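Local coordinates for isochorismatase family protein family (Burkholderia thailandensis, PDB 3TXY) that is of unknown function but probably acts as a hydrolase, as a member of the isochorismatase family, at residues 114-117 with 118-122; 144-147 with 148-152; 32-35 with 36-39; 96-99 with 100-103. All coordinates share one frame; numbering follows the deposited sequence.

Interaction 1. Residues 114-117 with 118-122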
loop_
_atom_site.group_PDB
_atom_site.type_symbol
_atom_site.label_atom_id
_atom_site.label_comp_id
_atom_site.label_asym_id
_atom_site.label_seq_id
_atom_site.Cartn_x
_atom_site.Cartn_y
_atom_site.Cartn_z
ATOM N N GLY A 114 -8.714 10.664 0.269
ATOM C CA GLY A 114 -9.048 12.070 0.305
ATOM C C GLY A 114 -8.968 12.797 -1.023
ATOM O O GLY A 114 -8.883 14.023 -1.038
ATOM N N THR A 115 -8.976 12.059 -2.134
ATOM C CA THR A 115 -8.847 12.694 -3.459
ATOM C C THR A 115 -9.994 12.323 -4.365
ATOM O O THR A 115 -10.825 11.465 -4.018
ATOM C CB THR A 115 -7.539 12.348 -4.201
ATOM O OG1 THR A 115 -7.646 11.073 -4.848
ATOM C CG2 THR A 115 -6.290 12.383 -3.279
ATOM N N ASP A 116 -10.015 12.968 -5.530
ATOM C CA ASP A 116 -10.934 12.616 -6.608
ATOM C C ASP A 116 -10.325 11.726 -7.685
ATOM O O ASP A 116 -10.867 11.640 -8.778
ATOM C CB ASP A 116 -11.566 13.874 -7.247
ATOM C CG ASP A 116 -10.564 14.790 -7.949
ATOM O OD1 ASP A 116 -9.317 14.691 -7.701
ATOM O OD2 ASP A 116 -11.047 15.645 -8.749
ATOM N N LEU A 117 -9.212 11.052 -7.404
ATOM C CA LEU A 117 -8.569 10.233 -8.433
ATOM C C LEU A 117 -9.503 9.127 -8.954
ATOM O O LEU A 117 -9.695 8.982 -10.155
ATOM C CB LEU A 117 -7.262 9.625 -7.921
ATOM C CG LEU A 117 -6.502 8.698 -8.892
ATOM C CD1 LEU A 117 -6.174 9.409 -10.199
ATOM C CD2 LEU A 117 -5.229 8.211 -8.225
ATOM N N ASP A 118 -10.085 8.357 -8.060
ATOM C CA ASP A 118 -10.950 7.274 -8.511
ATOM C C ASP A 118 -12.170 7.823 -9.265
ATOM O O ASP A 118 -12.562 7.298 -10.307
ATOM C CB ASP A 118 -11.365 6.386 -7.364
ATOM C CG ASP A 118 -12.066 5.149 -7.838
ATOM O OD1 ASP A 118 -11.400 4.295 -8.467
ATOM O OD2 ASP A 118 -13.304 5.075 -7.637
ATOM N N VAL A 119 -12.775 8.878 -8.726
ATOM C CA VAL A 119 -13.874 9.562 -9.420
ATOM C C VAL A 119 -13.484 9.965 -10.873
ATOM O O VAL A 119 -14.251 9.770 -11.838
ATOM C CB VAL A 119 -14.352 10.797 -8.606
ATOM C CG1 VAL A 119 -15.063 11.815 -9.513
ATOM C CG2 VAL A 119 -15.264 10.358 -7.467
ATOM N N GLN A 120 -12.284 10.528 -11.031
ATOM C CA GLN A 120 -11.823 10.973 -12.361
ATOM C C GLN A 120 -11.635 9.775 -13.279
ATOM O O GLN A 120 -12.061 9.783 -14.427
ATOM C CB GLN A 120 -10.484 11.742 -12.253
ATOM C CG GLN A 120 -10.577 13.096 -11.545
ATOM C CD GLN A 120 -11.219 14.192 -12.371
ATOM O OE1 GLN A 120 -11.531 14.011 -13.542
ATOM N NE2 GLN A 120 -11.418 15.362 -11.749
ATOM N N LEU A 121 -10.993 8.733 -12.766
ATOM C CA LEU A 121 -10.798 7.511 -13.556
ATOM C C LEU A 121 -12.114 6.864 -13.973
ATOM O O LEU A 121 -12.330 6.590 -15.155
ATOM C CB LEU A 121 -9.921 6.486 -12.821
ATOM C CG LEU A 121 -8.493 6.973 -12.542
ATOM C CD1 LEU A 121 -7.768 6.094 -11.530
ATOM C CD2 LEU A 121 -7.674 7.069 -13.820
ATOM N N ARG A 122 -13.004 6.634 -13.011
ATOM C CA ARG A 122 -14.288 5.968 -13.284
ATOM C C ARG A 122 -15.106 6.740 -14.310
ATOM O O ARG A 122 -15.599 6.173 -15.297
ATOM C CB ARG A 122 -15.123 5.835 -12.005
ATOM C CG ARG A 122 -14.503 5.012 -10.890
ATOM C CD ARG A 122 -15.250 3.695 -10.695
ATOM N NE ARG A 122 -16.285 3.660 -9.653
ATOM C CZ ARG A 122 -16.083 3.124 -8.444
ATOM N NH1 ARG A 122 -14.880 2.688 -8.110
ATOM N NH2 ARG A 122 -17.055 3.058 -7.546
HETATM O O HOH W 1 -12.400 9.468 -5.954
HETATM O O HOH W 2 -9.643 8.667 -5.122
#

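Interaction 2. Residues 144-147 with 148-152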
loop_
_atom_site.group_PDB
_atom_site.type_symbol
_atom_site.label_atom_id
_atom_site.label_comp_id
_atom_site.label_asym_id
_atom_site.label_seq_id
_atom_site.Cartn_x
_atom_site.Cartn_y
_atom_site.Cartn_z
ATOM N N ALA A 144 -0.154 2.397 -6.486
ATOM C CA ALA A 144 -0.154 1.145 -7.254
ATOM C C ALA A 144 -0.918 0.031 -6.505
ATOM O O ALA A 144 -1.787 -0.643 -7.072
ATOM C CB ALA A 144 1.282 0.702 -7.538
ATOM N N ARG A 145 -0.588 -0.143 -5.230
ATOM C CA ARG A 145 -1.274 -1.119 -4.401
ATOM C C ARG A 145 -2.786 -0.891 -4.322
ATOM O O ARG A 145 -3.574 -1.813 -4.468
ATOM C CB ARG A 145 -0.684 -1.092 -3.000
ATOM C CG ARG A 145 0.664 -1.792 -2.915
ATOM C CD ARG A 145 1.212 -1.694 -1.494
ATOM N NE ARG A 145 2.528 -2.311 -1.352
ATOM C CZ ARG A 145 2.790 -3.470 -0.748
ATOM N NH1 ARG A 145 1.830 -4.191 -0.180
ATOM N NH2 ARG A 145 4.047 -3.892 -0.701
ATOM N N GLU A 146 -3.187 0.351 -4.092
ATOM C CA GLU A 146 -4.597 0.671 -3.987
ATOM C C GLU A 146 -5.312 0.537 -5.335
ATOM O O GLU A 146 -6.449 0.109 -5.382
ATOM C CB GLU A 146 -4.784 2.069 -3.387
ATOM C CG GLU A 146 -6.246 2.401 -3.150
ATOM C CD GLU A 146 -6.488 3.457 -2.068
ATOM O OE1 GLU A 146 -7.673 3.682 -1.769
ATOM O OE2 GLU A 146 -5.537 4.057 -1.517
ATOM N N ALA A 147 -4.643 0.939 -6.418
ATOM C CA ALA A 147 -5.240 0.863 -7.762
ATOM C C ALA A 147 -5.527 -0.590 -8.140
ATOM O O ALA A 147 -6.590 -0.936 -8.664
ATOM C CB ALA A 147 -4.320 1.508 -8.777
ATOM N N TYR A 148 -4.579 -1.453 -7.808
ATOM C CA TYR A 148 -4.743 -2.892 -7.994
ATOM C C TYR A 148 -5.998 -3.404 -7.246
ATOM O O TYR A 148 -6.820 -4.122 -7.809
ATOM C CB TYR A 148 -3.473 -3.576 -7.482
ATOM C CG TYR A 148 -3.538 -5.058 -7.245
ATOM C CD1 TYR A 148 -3.526 -5.945 -8.307
ATOM C CD2 TYR A 148 -3.543 -5.579 -5.944
ATOM C CE1 TYR A 148 -3.546 -7.308 -8.094
ATOM C CE2 TYR A 148 -3.576 -6.944 -5.729
ATOM C CZ TYR A 148 -3.578 -7.798 -6.809
ATOM O OH TYR A 148 -3.592 -9.151 -6.599
ATOM N N GLU A 149 -6.143 -3.028 -5.978
ATOM C CA GLU A 149 -7.297 -3.483 -5.181
ATOM C C GLU A 149 -8.615 -2.942 -5.715
ATOM O O GLU A 149 -9.676 -3.569 -5.523
ATOM C CB GLU A 149 -7.128 -3.074 -3.718
ATOM C CG GLU A 149 -5.938 -3.782 -3.112
ATOM C CD GLU A 149 -5.954 -3.830 -1.611
ATOM O OE1 GLU A 149 -6.971 -3.473 -0.976
ATOM O OE2 GLU A 149 -4.923 -4.291 -1.076
ATOM N N ASN A 150 -8.523 -1.809 -6.407
ATOM C CA ASN A 150 -9.662 -1.174 -7.048
ATOM C C ASN A 150 -9.867 -1.618 -8.500
ATOM O O ASN A 150 -10.666 -1.021 -9.236
ATOM C CB ASN A 150 -9.553 0.347 -6.899
ATOM C CG ASN A 150 -9.982 0.795 -5.521
ATOM O OD1 ASN A 150 -11.148 1.092 -5.290
ATOM N ND2 ASN A 150 -9.086 0.719 -4.579
ATOM N N ASN A 151 -9.191 -2.695 -8.874
ATOM C CA ASN A 151 -9.459 -3.420 -10.120
ATOM C C ASN A 151 -8.990 -2.708 -11.367
ATOM O O ASN A 151 -9.506 -2.969 -12.460
ATOM C CB ASN A 151 -10.948 -3.779 -10.268
ATOM C CG ASN A 151 -11.196 -4.918 -11.245
ATOM O OD1 ASN A 151 -10.500 -5.927 -11.224
ATOM N ND2 ASN A 151 -12.214 -4.757 -12.109
ATOM N N TYR A 152 -7.996 -1.834 -11.216
ATOM C CA TYR A 152 -7.324 -1.210 -12.365
ATOM C C TYR A 152 -6.143 -2.061 -12.795
ATOM O O TYR A 152 -5.437 -2.634 -11.947
ATOM C CB TYR A 152 -6.804 0.185 -12.001
ATOM C CG TYR A 152 -7.921 1.177 -11.752
ATOM C CD1 TYR A 152 -8.582 1.790 -12.811
ATOM C CD2 TYR A 152 -8.303 1.521 -10.456
ATOM C CE1 TYR A 152 -9.633 2.680 -12.583
ATOM C CE2 TYR A 152 -9.327 2.434 -10.222
ATOM C CZ TYR A 152 -9.998 3.002 -11.288
ATOM O OH TYR A 152 -11.028 3.895 -11.056
HETATM O O HOH W 3 -2.625 -3.823 -2.018
HETATM O O HOH W 4 -9.845 1.919 -1.872
#

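Interaction 3. Residues 32-35 with 36-39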
loop_
_atom_site.group_PDB
_atom_site.type_symbol
_atom_site.label_atom_id
_atom_site.label_comp_id
_atom_site.label_asym_id
_atom_site.label_seq_id
_atom_site.Cartn_x
_atom_site.Cartn_y
_atom_site.Cartn_z
ATOM N N PRO A 32 17.153 5.407 -9.944
ATOM C CA PRO A 32 18.325 5.383 -10.817
ATOM C C PRO A 32 18.361 6.510 -11.858
ATOM O O PRO A 32 19.291 6.579 -12.664
ATOM C CB PRO A 32 18.204 4.023 -11.500
ATOM C CG PRO A 32 16.734 3.863 -11.652
ATOM C CD PRO A 32 16.124 4.461 -10.409
ATOM N N GLN A 33 17.350 7.365 -11.854
ATOM C CA GLN A 33 17.403 8.588 -12.622
ATOM C C GLN A 33 16.950 9.771 -11.768
ATOM O O GLN A 33 16.230 9.598 -10.782
ATOM C CB GLN A 33 16.593 8.462 -13.932
ATOM C CG GLN A 33 15.154 8.018 -13.775
ATOM C CD GLN A 33 14.944 6.511 -13.784
ATOM O OE1 GLN A 33 15.489 5.786 -14.629
ATOM N NE2 GLN A 33 14.078 6.044 -12.889
ATOM N N SER A 34 17.375 10.971 -12.162
ATOM C CA SER A 34 17.153 12.159 -11.343
ATOM C C SER A 34 15.681 12.581 -11.389
ATOM O O SER A 34 14.899 12.058 -12.195
ATOM C CB SER A 34 18.049 13.330 -11.807
ATOM O OG SER A 34 17.635 13.833 -13.079
ATOM N N GLY A 35 15.316 13.512 -10.506
ATOM C CA GLY A 35 13.983 14.096 -10.540
ATOM C C GLY A 35 13.687 14.718 -11.901
ATOM O O GLY A 35 12.591 14.550 -12.461
ATOM N N GLY A 36 14.678 15.432 -12.427
ATOM C CA GLY A 36 14.593 16.055 -13.755
ATOM C C GLY A 36 14.311 15.061 -14.867
ATOM O O GLY A 36 13.487 15.315 -15.746
ATOM N N ASP A 37 14.974 13.911 -14.825
ATOM C CA ASP A 37 14.726 12.860 -15.817
ATOM C C ASP A 37 13.334 12.272 -15.673
ATOM O O ASP A 37 12.695 11.936 -16.675
ATOM C CB ASP A 37 15.736 11.720 -15.692
ATOM C CG ASP A 37 17.149 12.122 -16.085
ATOM O OD1 ASP A 37 17.351 13.179 -16.728
ATOM O OD2 ASP A 37 18.071 11.351 -15.732
ATOM N N VAL A 38 12.863 12.124 -14.436
ATOM C CA VAL A 38 11.516 11.600 -14.218
ATOM C C VAL A 38 10.496 12.578 -14.783
ATOM O O VAL A 38 9.546 12.180 -15.443
ATOM C CB VAL A 38 11.226 11.344 -12.727
ATOM C CG1 VAL A 38 9.773 10.970 -12.528
ATOM C CG2 VAL A 38 12.164 10.276 -12.184
ATOM N N VAL A 39 10.713 13.864 -14.529
ATOM C CA VAL A 39 9.874 14.922 -15.090
ATOM C C VAL A 39 9.893 14.873 -16.619
ATOM O O VAL A 39 8.845 14.881 -17.255
ATOM C CB VAL A 39 10.295 16.323 -14.577
ATOM C CG1 VAL A 39 9.563 17.432 -15.351
ATOM C CG2 VAL A 39 10.016 16.444 -13.082
#

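Interaction 4. Residues 96-99 with 100-103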
loop_
_atom_site.group_PDB
_atom_site.type_symbol
_atom_site.label_atom_id
_atom_site.label_comp_id
_atom_site.label_asym_id
_atom_site.label_seq_id
_atom_site.Cartn_x
_atom_site.Cartn_y
_atom_site.Cartn_z
ATOM N N GLY A 96 5.153 20.586 -17.827
ATOM C CA GLY A 96 4.210 21.053 -18.837
ATOM C C GLY A 96 2.748 20.825 -18.519
ATOM O O GLY A 96 1.962 20.493 -19.416
ATOM N N VAL A 97 2.378 20.965 -17.249
ATOM C CA VAL A 97 0.985 20.762 -16.838
ATOM C C VAL A 97 0.083 21.779 -17.560
ATOM O O VAL A 97 0.325 22.992 -17.478
ATOM C CB VAL A 97 0.805 20.858 -15.303
ATOM C CG1 VAL A 97 -0.673 20.730 -14.947
ATOM C CG2 VAL A 97 1.614 19.769 -14.587
ATOM N N GLN A 98 -0.930 21.270 -18.270
ATOM C CA GLN A 98 -1.822 22.101 -19.085
ATOM C C GLN A 98 -3.130 22.380 -18.329
ATOM O O GLN A 98 -3.553 21.568 -17.519
ATOM C CB GLN A 98 -2.157 21.401 -20.400
ATOM C CG GLN A 98 -0.981 20.833 -21.176
ATOM C CD GLN A 98 -1.382 20.408 -22.579
ATOM O OE1 GLN A 98 -2.559 20.491 -22.939
ATOM N NE2 GLN A 98 -0.416 19.977 -23.386
ATOM N N PRO A 99 -3.779 23.534 -18.589
ATOM C CA PRO A 99 -5.069 23.829 -17.936
ATOM C C PRO A 99 -6.192 22.767 -18.061
ATOM O O PRO A 99 -7.064 22.743 -17.204
ATOM C CB PRO A 99 -5.486 25.161 -18.576
ATOM C CG PRO A 99 -4.193 25.817 -18.941
ATOM C CD PRO A 99 -3.255 24.701 -19.324
ATOM N N LEU A 100 -6.166 21.895 -19.077
ATOM C CA LEU A 100 -7.200 20.844 -19.216
ATOM C C LEU A 100 -6.763 19.472 -18.706
ATOM O O LEU A 100 -7.513 18.488 -18.806
ATOM C CB LEU A 100 -7.687 20.733 -20.671
ATOM C CG LEU A 100 -8.470 21.962 -21.132
ATOM C CD1 LEU A 100 -8.707 21.917 -22.640
ATOM C CD2 LEU A 100 -9.785 22.102 -20.373
ATOM N N ASP A 101 -5.558 19.417 -18.149
ATOM C CA ASP A 101 -5.063 18.222 -17.523
ATOM C C ASP A 101 -5.774 18.063 -16.201
ATOM O O ASP A 101 -6.238 19.033 -15.615
ATOM C CB ASP A 101 -3.554 18.326 -17.316
ATOM C CG ASP A 101 -2.786 18.219 -18.620
ATOM O OD1 ASP A 101 -3.313 17.609 -19.583
ATOM O OD2 ASP A 101 -1.652 18.738 -18.681
ATOM N N VAL A 102 -5.846 16.839 -15.722
ATOM C CA VAL A 102 -6.501 16.598 -14.458
ATOM C C VAL A 102 -5.468 16.810 -13.381
ATOM O O VAL A 102 -4.401 16.239 -13.461
ATOM C CB VAL A 102 -7.046 15.180 -14.413
ATOM C CG1 VAL A 102 -7.765 14.922 -13.087
ATOM C CG2 VAL A 102 -7.973 14.965 -15.597
ATOM N N VAL A 103 -5.772 17.677 -12.412
ATOM C CA VAL A 103 -4.889 17.903 -11.251
ATOM C C VAL A 103 -5.549 17.328 -9.994
ATOM O O VAL A 103 -6.666 17.710 -9.646
ATOM C CB VAL A 103 -4.555 19.407 -11.047
ATOM C CG1 VAL A 103 -3.812 19.626 -9.722
ATOM C CG2 VAL A 103 -3.721 19.932 -12.207
HETATM O O HOH W 5 -4.976 22.277 -21.698
#

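Interaction 1. Residues 114-117 with 118-122
Asp116 and Gln120 meet one helical turn apart at the start of helix 117-123. The Gln120 NE2 amide donates to Asp116 OD2 at 3.0 Å, with an N-H...O angle of 167°. The donor keeps the oxygen in its own amide plane but comes down on the carboxylate from above, the two planes standing 85° apart. Gln120 achieves this by folding at chi2 (-75°), which turns the amide toward Asp116. Its CG, set beside the backbone nitrogen by the first torsion, rests 3.1 Å from Asp116 O. The other end of the amide, OE1, accepts from Arg124 NE, so the group is held at both ends and its rotation is fixed. Asp116 occupies the N-cap position, yet its carboxylate makes no capping bond. The preceding residue supplies an ST turn instead: Thr115 OG1 accepts from Leu117 N at 3.0 Å. Two waters extend this arrangement into the first turn, one accepting from Asp118 N and donating to Thr115 OG1, the other accepting from Val119 N and donating to Thr115 O. The regular helix bonding then begins with Gln120 N to Asp116 O and Leu121 N to Leu117 O. On the buried face Leu117 CD1 touches Leu121 CD1 at 3.9 Å, and both side chains pack on Ile57 of strand 56-61. Leu121 CG also lies close to Leu117 O. Farther round the helix, Asp118 OD2 lies 2.9 Å from Arg122 NH1, a salt bridge of charges alone, while Asp118 OD1 is hydrogen-bonded to Tyr152 OH.

Interaction 2. Residues 144-147 with 148-152
Ala144 O and Arg145 O accept from Tyr148 N and Glu149 N in the last regular turns of helix 136-149. The helix then ends in a Schellman motif: Tyr152 N reaches back to Ala147 O at 3.0 Å, Asn151 N bonds to Tyr148 O, and Asn151 takes positive phi as the C-prime residue. The chain thereby turns toward strand 153-162, completing the helical arm of a beta-alpha-beta unit. Asn150 grips Glu146 O twice, through its backbone N at 3.0 Å and, more directly, through ND2 at 2.8 Å with an N-H...O angle of 174°. These donors arrive from opposite faces of the carbonyl plane. With chi1 at -79°, Asn150 CG stays beside its backbone nitrogen, bringing the amide back over the preceding turn. Glu146 runs alongside it, and a water donates to Glu146 OE1 while accepting from Asn150 ND2. The Tyr152 ring presents its edge to Ala147 O, with CD2 at 3.5 Å, and its CB rests near Ala147 CB. Arg145 and Glu149 bond Asn137 and Thr113 of the second subunit, respectively, and the Tyr148 ring meets Trp109 of that subunit. The Asn150 amide thus serves a carbonyl near the helix end, while Arg145, also salt-bridged to Glu141 of its own chain, and Glu149 reach across to the second subunit.

Interaction 3. Residues 32-35 with 36-39
This is a helix N-cap contact, formed where the loop after helix 23-26 enters helix 35-51. Ser34 is the N-cap residue, and its OG accepts from Asp37 N at 3.2 Å with an N-H...O angle of 158°. The hydroxyl gets there because chi1 (70°) sets OG between the backbone nitrogen and the carbonyl carbon of Ser34, over the open end of the helix. Asp37 leans back toward the same residue: its carboxylate carbon CG lies 3.5 Å from Ser34 OG, while its CB packs against Gln33 CB at 3.8 Å. A carboxylate in the first turn would probably also interact favourably with the positive end of the helix dipole. Behind the cap, the regular bonding opens with Val38 N to Ser34 O at 3.0 Å and Val39 N to Gly35 O at 2.9 Å. The helix is one of those flanking the parallel sheet of this alpha/beta fold, and the capping loop lies beside strand 153-162. Gln33 bridges the two: it bends at chi2 (-88°), turning its amide away from the helix so that NE2 donates to Ser158 O, and its backbone O pairs with Ser162 OG. The aliphatic part of the same side chain crosses Val38 at about a right angle, CG to CG2, before the amide departs. The two valines use CG2 in the same way, each laying it against a carbonyl oxygen one turn back, Val38 CG2 on Ser34 O and Val39 CG2 on Gly35 O, both at 3.3 Å. Val38 also touches Leu21, and Val39 packs on Ala92, Ala94 and Leu95.

Interaction 4. Residues 96-99 with 100-103
The Asp101 carboxylate is met from above its plane by the backbone of Gln98: Gln98 N donates to Asp101 OD2 at 2.7 Å, with an N-H...O angle of 160°. The amide of Gln98 is turned 33° from this carboxylate, but it is the methylene carbons CB and CG of Gln98, and not its amide, that lie against Asp101 OD2, at 3.2 and 3.3 Å. Gln98 extends beyond CG, and its OE1 is tied through a water to the backbone N of Leu100, spanning the outside of the bend. Pro99 and Leu100 form the corner of a type I beta turn from Gln98 to Asp101, closed by Asp101 N to Gln98 O at 3.0 Å. That donor stands well above the carbonyl plane. Residues 98 and 101 are therefore linked by two bonds running in opposite senses, one backbone to backbone and one backbone to side chain. The carboxylate is directed into the turn by chi1 of -72°, which sets CG beside the backbone nitrogen of Asp101. The turn delivers the chain into strand 102-106, the outermost strand at one end of the parallel sheet within this chain. The residues flanking the turn, Val97 before it and Val103 in the strand, meet CG1 to CG2 at 4.2 Å, the side chains crossing at about a right angle, and both valines touch Phe91. Asp101 OD2 also forms a salt bridge with Arg50, near the end of helix 35-51. One carboxylate oxygen thus receives both a main-chain N-H and a guanidinium group, an environment that would probably stabilise its negative charge and fix the turn beside that helix.

In the fold
All four contacts are local and follow in series along the chain, without nesting or crossing. Interaction 3 comes first, capping the start of helix 35-51. Interaction 4 next closes the turn entering strand 102-106, about 6 Å from interaction 3 at nearest atoms, and is tied to the far end of that same helix through Arg50. After the strand, interaction 1 starts helix 117-123, whose Gln120 packs on Val102 of interaction 4. Interaction 2 finishes helix 136-149 and touches interaction 1 through Tyr152. Interactions 1 and 2 lie across the chain's centre from interaction 3, and interaction 2 adds contacts with the second subunit.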